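Putatuve endo-xylanase (Clostridium stercorarium, PDB 1O8P) carries a family 6 carbohydrate-binding module, the calcium-containing beta-sandwich described here, which probably binds xylan and cellulose chains for a xylan-degrading enzyme. Local coordinates at residues S52-I57 with V139-W143; L100-V106 with V118-S123. One frame throughout, in Å; residues are numbered along the deposited sequence.

Contact 1: S52-I57 with V139-W143. With CA (calcium ion), chain B.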
ATOM      1  N   SER A  52       2.669 -13.160   3.492  1.00 22.94           N
ATOM      2  CA  SER A  52       1.247 -12.857   3.667  1.00 22.05           C
ATOM      3  C   SER A  52       0.832 -11.653   2.846  1.00 20.92           C
ATOM      4  O   SER A  52       1.674 -10.853   2.455  1.00 20.07           O
ATOM      5  CB  SER A  52       0.912 -12.566   5.140  1.00 22.59           C
ATOM      6  OG  SER A  52       1.261 -13.627   5.995  1.00 23.67           O
ATOM      7  N   ALA A  53      -0.470 -11.511   2.605  1.00 19.50           N
ATOM      8  CA  ALA A  53      -0.963 -10.373   1.872  1.00 18.96           C
ATOM      9  C   ALA A  53      -2.296  -9.988   2.477  1.00 18.72           C
ATOM     10  O   ALA A  53      -2.989 -10.803   3.057  1.00 19.48           O
ATOM     11  CB  ALA A  53      -1.098 -10.703   0.389  1.00 19.24           C
ATOM     12  N   ILE A  54      -2.632  -8.721   2.426  1.00 18.27           N
ATOM     13  CA  ILE A  54      -4.001  -8.357   2.763  1.00 17.48           C
ATOM     14  C   ILE A  54      -4.929  -8.660   1.562  1.00 17.53           C
ATOM     15  O   ILE A  54      -4.503  -8.586   0.406  1.00 15.51           O
ATOM     16  CB  ILE A  54      -4.065  -6.907   3.274  1.00 17.08           C
ATOM     17  CG1 ILE A  54      -3.526  -5.916   2.202  1.00 16.59           C
ATOM     18  CG2 ILE A  54      -3.261  -6.813   4.628  1.00 15.68           C
ATOM     19  CD1 ILE A  54      -3.605  -4.435   2.556  1.00 14.36           C
ATOM     20  N   GLY A  55      -6.189  -8.988   1.868  1.00 17.48           N
ATOM     21  CA  GLY A  55      -7.231  -9.300   0.894  1.00 17.41           C
ATOM     22  C   GLY A  55      -8.628  -9.122   1.525  1.00 18.12           C
ATOM     23  O   GLY A  55      -8.716  -8.557   2.624  1.00 17.28           O
ATOM     24  N   TYR A  56      -9.683  -9.645   0.854  1.00 18.79           N
ATOM     25  CA  TYR A  56     -11.110  -9.423   1.157  0.50 18.92           C
ATOM     26  C   TYR A  56     -11.351  -7.928   1.246  1.00 20.01           C
ATOM     27  O   TYR A  56     -12.104  -7.443   2.097  1.00 21.58           O
ATOM     28  CB  TYR A  56     -11.625 -10.166   2.411  0.50 18.07           C
ATOM     29  CG  TYR A  56     -11.886 -11.672   2.305  0.50 18.19           C
ATOM     30  CD1 TYR A  56     -11.571 -12.408   1.147  0.50 19.87           C
ATOM     31  CD2 TYR A  56     -12.414 -12.368   3.390  0.50 18.70           C
ATOM     32  CE1 TYR A  56     -11.793 -13.803   1.076  0.50 20.58           C
ATOM     33  CE2 TYR A  56     -12.636 -13.738   3.348  0.50 19.81           C
ATOM     34  CZ  TYR A  56     -12.330 -14.475   2.191  0.50 21.48           C
ATOM     35  OH  TYR A  56     -12.544 -15.856   2.174  0.50 19.27           O
ATOM     36  N   ILE A  57     -10.687  -7.192   0.352  1.00 21.45           N
ATOM     37  CA  ILE A  57     -10.782  -5.725   0.259  1.00 20.84           C
ATOM     38  C   ILE A  57     -11.943  -5.302  -0.649  1.00 20.98           C
ATOM     39  O   ILE A  57     -12.249  -5.971  -1.631  1.00 21.46           O
ATOM     40  CB  ILE A  57      -9.413  -5.120  -0.192  1.00 20.69           C
ATOM     41  CG1 ILE A  57      -8.441  -5.028   1.007  1.00 21.18           C
ATOM     42  CG2 ILE A  57      -9.567  -3.780  -0.937  1.00 17.61           C
ATOM     43  CD1 ILE A  57      -6.996  -4.876   0.586  1.00 21.12           C
ATOM     44  N   VAL A 139      -8.504  -6.160  -4.329  1.00 19.03           N
ATOM     45  CA  VAL A 139      -7.094  -6.289  -4.684  1.00 18.26           C
ATOM     46  C   VAL A 139      -6.391  -6.977  -3.488  1.00 18.27           C
ATOM     47  O   VAL A 139      -6.799  -6.818  -2.347  1.00 18.06           O
ATOM     48  CB  VAL A 139      -6.430  -4.889  -5.022  1.00 19.23           C
ATOM     49  CG1 VAL A 139      -6.444  -3.936  -3.777  1.00 15.83           C
ATOM     50  CG2 VAL A 139      -4.973  -5.034  -5.659  1.00 17.19           C
ATOM     51  N   ASN A 140      -5.385  -7.789  -3.765  1.00 17.82           N
ATOM     52  CA  ASN A 140      -4.500  -8.284  -2.699  1.00 18.01           C
ATOM     53  C   ASN A 140      -3.171  -7.543  -2.734  1.00 17.61           C
ATOM     54  O   ASN A 140      -2.639  -7.282  -3.796  1.00 16.32           O
ATOM     55  CB  ASN A 140      -4.256  -9.776  -2.834  1.00 17.49           C
ATOM     56  CG  ASN A 140      -5.489 -10.619  -2.496  1.00 19.82           C
ATOM     57  OD1 ASN A 140      -5.408 -11.825  -2.516  1.00 23.80           O
ATOM     58  ND2 ASN A 140      -6.613  -9.993  -2.166  1.00 19.11           N
ATOM     59  N   VAL A 141      -2.651  -7.194  -1.553  1.00 17.46           N
ATOM     60  CA  VAL A 141      -1.431  -6.430  -1.448  1.00 16.66           C
ATOM     61  C   VAL A 141      -0.469  -7.174  -0.531  1.00 17.59           C
ATOM     62  O   VAL A 141      -0.777  -7.414   0.635  1.00 17.32           O
ATOM     63  CB  VAL A 141      -1.656  -5.004  -0.928  1.00 16.57           C
ATOM     64  CG1 VAL A 141      -0.369  -4.142  -1.164  1.00 15.14           C
ATOM     65  CG2 VAL A 141      -2.920  -4.342  -1.579  1.00 15.48           C
ATOM     66  N   ASP A 142       0.677  -7.561  -1.093  1.00 17.04           N
ATOM     67  CA  ASP A 142       1.721  -8.266  -0.356  1.00 17.95           C
ATOM     68  C   ASP A 142       2.522  -7.186   0.387  1.00 18.15           C
ATOM     69  O   ASP A 142       2.593  -7.203   1.602  1.00 17.74           O
ATOM     70  CB  ASP A 142       2.593  -9.054  -1.344  1.00 17.26           C
ATOM     71  CG  ASP A 142       3.659  -9.851  -0.685  1.00 17.28           C
ATOM     72  OD1 ASP A 142       3.833  -9.806   0.571  1.00 14.61           O
ATOM     73  OD2 ASP A 142       4.407 -10.557  -1.372  1.00 18.91           O
ATOM     74  N   TRP A 143       3.080  -6.228  -0.357  1.00 18.59           N
ATOM     75  CA  TRP A 143       3.869  -5.154   0.233  1.00 18.43           C
ATOM     76  C   TRP A 143       3.871  -3.973  -0.686  1.00 17.96           C
ATOM     77  O   TRP A 143       3.413  -4.071  -1.840  1.00 17.26           O
ATOM     78  CB  TRP A 143       5.324  -5.583   0.550  1.00 18.09           C
ATOM     79  CG  TRP A 143       6.065  -6.291  -0.542  1.00 18.60           C
ATOM     80  CD1 TRP A 143       6.387  -7.638  -0.581  1.00 19.81           C
ATOM     81  CD2 TRP A 143       6.642  -5.714  -1.736  1.00 17.36           C
ATOM     82  NE1 TRP A 143       7.110  -7.925  -1.718  1.00 17.68           N
ATOM     83  CE2 TRP A 143       7.279  -6.774  -2.450  1.00 20.35           C
ATOM     84  CE3 TRP A 143       6.700  -4.414  -2.270  1.00 18.42           C
ATOM     85  CZ2 TRP A 143       7.942  -6.568  -3.691  1.00 20.29           C
ATOM     86  CZ3 TRP A 143       7.335  -4.201  -3.506  1.00 20.68           C
ATOM     87  CH2 TRP A 143       7.964  -5.272  -4.200  1.00 20.28           C
TER
HETATM   88 CA    CA B1149       3.348  -9.253   2.845  1.00 28.93          CA
HETATM   89  O   HOH W   1       4.613 -11.076   3.896  1.00 23.47           O
HETATM   90  O   HOH W   2      -9.247  -8.263  -2.129  1.00 21.38           O

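Contact 2: L100-V106 with V118-S123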
ATOM      1  N   LEU A 100      -3.654  13.555  -1.176  1.00 21.38           N
ATOM      2  CA  LEU A 100      -3.435  12.490  -2.152  1.00 21.13           C
ATOM      3  C   LEU A 100      -2.049  12.662  -2.765  1.00 21.19           C
ATOM      4  O   LEU A 100      -1.775  13.682  -3.389  1.00 21.67           O
ATOM      5  CB  LEU A 100      -4.526  12.525  -3.236  1.00 21.23           C
ATOM      6  CG  LEU A 100      -4.426  11.430  -4.332  1.00 20.67           C
ATOM      7  CD1 LEU A 100      -4.583  10.011  -3.779  1.00 15.47           C
ATOM      8  CD2 LEU A 100      -5.439  11.743  -5.462  1.00 21.27           C
ATOM      9  N   LEU A 101      -1.162  11.697  -2.541  1.00 20.49           N
ATOM     10  CA  LEU A 101       0.209  11.754  -3.070  1.00 20.00           C
ATOM     11  C   LEU A 101       0.273  11.171  -4.456  1.00 19.51           C
ATOM     12  O   LEU A 101       1.107  11.564  -5.269  1.00 18.69           O
ATOM     13  CB  LEU A 101       1.180  10.947  -2.192  1.00 19.91           C
ATOM     14  CG  LEU A 101       1.209  11.345  -0.718  1.00 20.52           C
ATOM     15  CD1 LEU A 101       2.215  10.455   0.039  1.00 20.56           C
ATOM     16  CD2 LEU A 101       1.572  12.806  -0.653  1.00 17.75           C
ATOM     17  N   GLY A 102      -0.585  10.189  -4.708  1.00 19.26           N
ATOM     18  CA  GLY A 102      -0.575   9.523  -5.996  1.00 19.00           C
ATOM     19  C   GLY A 102      -1.570   8.387  -6.002  1.00 18.93           C
ATOM     20  O   GLY A 102      -2.102   8.005  -4.944  1.00 17.20           O
ATOM     21  N   THR A 103      -1.778   7.834  -7.194  1.00 17.39           N
ATOM     22  CA  THR A 103      -2.677   6.720  -7.369  1.00 18.43           C
ATOM     23  C   THR A 103      -1.994   5.623  -8.160  1.00 18.17           C
ATOM     24  O   THR A 103      -1.508   5.863  -9.271  1.00 18.87           O
ATOM     25  CB  THR A 103      -3.967   7.207  -8.121  1.00 17.52           C
ATOM     26  OG1 THR A 103      -4.566   8.242  -7.357  1.00 19.73           O
ATOM     27  CG2 THR A 103      -5.041   6.141  -8.149  1.00 18.36           C
ATOM     28  N   ILE A 104      -2.020   4.411  -7.615  1.00 19.00           N
ATOM     29  CA  ILE A 104      -1.562   3.219  -8.334  1.00 19.19           C
ATOM     30  C   ILE A 104      -2.750   2.630  -9.110  1.00 19.42           C
ATOM     31  O   ILE A 104      -3.742   2.281  -8.514  1.00 18.19           O
ATOM     32  CB  ILE A 104      -0.996   2.139  -7.334  1.00 19.39           C
ATOM     33  CG1 ILE A 104      -0.009   2.766  -6.331  1.00 18.91           C
ATOM     34  CG2 ILE A 104      -0.335   1.015  -8.118  1.00 17.42           C
ATOM     35  CD1 ILE A 104       0.652   1.736  -5.389  1.00 15.52           C
ATOM     36  N   TYR A 105      -2.607   2.486 -10.427  1.00 19.63           N
ATOM     37  CA  TYR A 105      -3.655   1.949 -11.294  1.00 19.51           C
ATOM     38  C   TYR A 105      -3.325   0.498 -11.498  1.00 19.34           C
ATOM     39  O   TYR A 105      -2.394   0.160 -12.195  1.00 19.45           O
ATOM     40  CB  TYR A 105      -3.708   2.716 -12.646  1.00 19.84           C
ATOM     41  CG  TYR A 105      -4.253   4.105 -12.425  1.00 18.48           C
ATOM     42  CD1 TYR A 105      -5.635   4.333 -12.363  1.00 18.94           C
ATOM     43  CD2 TYR A 105      -3.396   5.173 -12.203  1.00 18.20           C
ATOM     44  CE1 TYR A 105      -6.143   5.598 -12.076  1.00 17.09           C
ATOM     45  CE2 TYR A 105      -3.888   6.435 -11.925  1.00 18.62           C
ATOM     46  CZ  TYR A 105      -5.256   6.635 -11.855  1.00 19.15           C
ATOM     47  OH  TYR A 105      -5.730   7.880 -11.578  1.00 18.50           O
ATOM     48  N   VAL A 106      -4.077  -0.368 -10.844  1.00 20.35           N
ATOM     49  CA  VAL A 106      -3.771  -1.780 -10.894  1.00 20.70           C
ATOM     50  C   VAL A 106      -4.683  -2.448 -11.941  1.00 22.39           C
ATOM     51  O   VAL A 106      -5.915  -2.458 -11.779  1.00 23.68           O
ATOM     52  CB  VAL A 106      -3.935  -2.448  -9.521  1.00 20.08           C
ATOM     53  CG1 VAL A 106      -3.425  -3.884  -9.608  1.00 18.34           C
ATOM     54  CG2 VAL A 106      -3.215  -1.650  -8.421  1.00 19.02           C
ATOM     55  N   VAL A 118       3.494  -3.105  -9.334  1.00 21.19           N
ATOM     56  CA  VAL A 118       2.878  -2.000 -10.049  1.00 21.06           C
ATOM     57  C   VAL A 118       3.318  -0.671  -9.416  1.00 20.71           C
ATOM     58  O   VAL A 118       3.206  -0.491  -8.199  1.00 21.13           O
ATOM     59  CB  VAL A 118       1.304  -2.139 -10.122  1.00 21.71           C
ATOM     60  CG1 VAL A 118       0.686  -1.001 -10.966  1.00 19.84           C
ATOM     61  CG2 VAL A 118       0.888  -3.510 -10.729  1.00 20.05           C
ATOM     62  N   SER A 119       3.803   0.257 -10.233  1.00 19.84           N
ATOM     63  CA  SER A 119       4.338   1.538  -9.727  1.00 19.89           C
ATOM     64  C   SER A 119       3.525   2.768 -10.133  1.00 19.61           C
ATOM     65  O   SER A 119       2.738   2.729 -11.074  1.00 19.87           O
ATOM     66  CB  SER A 119       5.808   1.743 -10.165  1.00 19.63           C
ATOM     67  OG  SER A 119       6.635   0.655  -9.780  1.00 21.18           O
ATOM     68  N   ALA A 120       3.764   3.875  -9.438  1.00 19.49           N
ATOM     69  CA  ALA A 120       3.159   5.172  -9.750  1.00 19.15           C
ATOM     70  C   ALA A 120       4.119   6.226  -9.201  1.00 19.44           C
ATOM     71  O   ALA A 120       4.861   5.959  -8.245  1.00 19.24           O
ATOM     72  CB  ALA A 120       1.772   5.314  -9.094  1.00 17.83           C
ATOM     73  N   THR A 121       4.107   7.413  -9.798  1.00 19.33           N
ATOM     74  CA  THR A 121       4.795   8.552  -9.197  1.00 20.18           C
ATOM     75  C   THR A 121       3.922   9.116  -8.038  1.00 19.57           C
ATOM     76  O   THR A 121       2.705   8.948  -8.015  1.00 19.93           O
ATOM     77  CB  THR A 121       5.092   9.662 -10.205  1.00 19.03           C
ATOM     78  OG1 THR A 121       3.848  10.287 -10.552  1.00 20.46           O
ATOM     79  CG2 THR A 121       5.613   9.092 -11.560  1.00 22.47           C
ATOM     80  N   ILE A 122       4.576   9.815  -7.122  1.00 18.77           N
ATOM     81  CA  ILE A 122       3.925  10.502  -6.021  1.00 18.47           C
ATOM     82  C   ILE A 122       4.555  11.883  -5.910  1.00 18.62           C
ATOM     83  O   ILE A 122       5.712  12.052  -6.296  1.00 17.19           O
ATOM     84  CB  ILE A 122       4.030   9.666  -4.652  1.00 17.82           C
ATOM     85  CG1 ILE A 122       5.466   9.315  -4.226  1.00 16.08           C
ATOM     86  CG2 ILE A 122       3.220   8.391  -4.718  1.00 17.30           C
ATOM     87  CD1 ILE A 122       5.675   9.267  -2.666  1.00 11.01           C
ATOM     88  N   SER A 123       3.774  12.879  -5.455  1.00 19.62           N
ATOM     89  CA  SER A 123       4.324  14.158  -4.994  1.00 20.22           C
ATOM     90  C   SER A 123       5.484  13.848  -4.078  1.00 19.69           C
ATOM     91  O   SER A 123       5.379  12.945  -3.223  1.00 19.16           O
ATOM     92  CB  SER A 123       3.327  14.943  -4.157  1.00 20.70           C
ATOM     93  OG  SER A 123       2.125  15.142  -4.843  1.00 24.16           O
TER
HETATM   94  O   HOH W   3       0.099  15.584  -3.474  1.00 19.24           O
HETATM   95  O   HOH W   4       0.292   8.980  -9.045  1.00 19.85           O
HETATM   96  O   HOH W   5       0.145   3.048 -11.765  1.00 17.34           O

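Contact 1: S52-I57 with V139-W143
D142 OD1 bonds the calcium ion at 2.4 Å, and the same metal takes the carbonyl oxygens of D142 and S52. This is the calcium site of the family 6 beta-sandwich, completed by Q30 and E32; water 1, a further ligand, accepts a hydrogen bond from S52 N. S52 O and D142 OD1 lie 3.1 Å apart without a hydrogen bond, a closeness the shared calcium ion probably makes tolerable. With CG anti to the backbone N (chi1 -178°), D142 swings OD1 back to the ion that its own carbonyl binds, while OD2 is salt-bridged to R80. Next to the site the strands join in one antiparallel hydrogen-bonded pair: I54 N reaches V141 O at 2.9 Å and V141 N reaches I54 O at 3.0 Å. The side chains of this pair lie side by side, I54 CG1 3.8 Å from V141 CB, and both touch F135 of strand 128-135. At the far end water 2 accepts from I57 N and donates to V139 O. The N140 amide passes beside G55, its ND2 3.2 Å from G55 CA, and gives a nearly straight hydrogen bond to V139 O (174° at the hydrogen), arriving above that carbonyl's plane.

Contact 2: L100-V106 with V118-S123
I104 meets V118 and A120 across two edge strands of the beta-sandwich, which run antiparallel at 173°. Its CB carries two branches. CG2, anti to the backbone N, extends to V118 CG1 at 3.6 Å, while CG1 passes A120 CB at 4.2 Å; from CG1 the chain runs on extended (chi2 -176°) to CD1, which leads away from A120. Beyond the pair, the side chain also packs on A79 of strand 74-82. V118 crosses I104 at a slant, and its CG1 touches both I104 CG2 and, at 3.5 Å, Y105 O. A120 CB in turn points at the neighbouring strand and lies 3.3 Å from T103 O. The backbones join directly at one end, where S123 N donates to L101 O at 3.0 Å. There L101 and G102 both face V91 of strand 87-93, forming a classic beta bulge, and L101 CB packs on I122 CB. Elsewhere water spans the gap: water 4 accepts from T103 N and donates to T121 O, and water 5 does the same between Y105 N and S119 O. Aliphatic contacts thus line the seam, while waters stand in for direct backbone hydrogen bonds, so the two strands meet without forming a continuous sheet.

In the fold
Contact 1 is the buried one, contact 2 only partly so, and they lie on opposite sides of the chain's centre, about 17 Å apart between centres. Both reach the antiparallel sheet of strands 29-30, 140-147, 74-82 and 116-125: contact 1 through strand 140-147, contact 2 through its outermost strand, 116-125. Strand 74-82 lies between those two and touches side chains of both contacts, V81 meeting V139 and V141 in one and V106 and V118 in the other. Each contact ties this sheet to a strand of another. Metal coordination joins hydrogen bonding and apolar packing in 52-57 with 139-143, whereas 100-106 with 118-123 relies mainly on aliphatic packing and bridging water, with one direct backbone hydrogen bond.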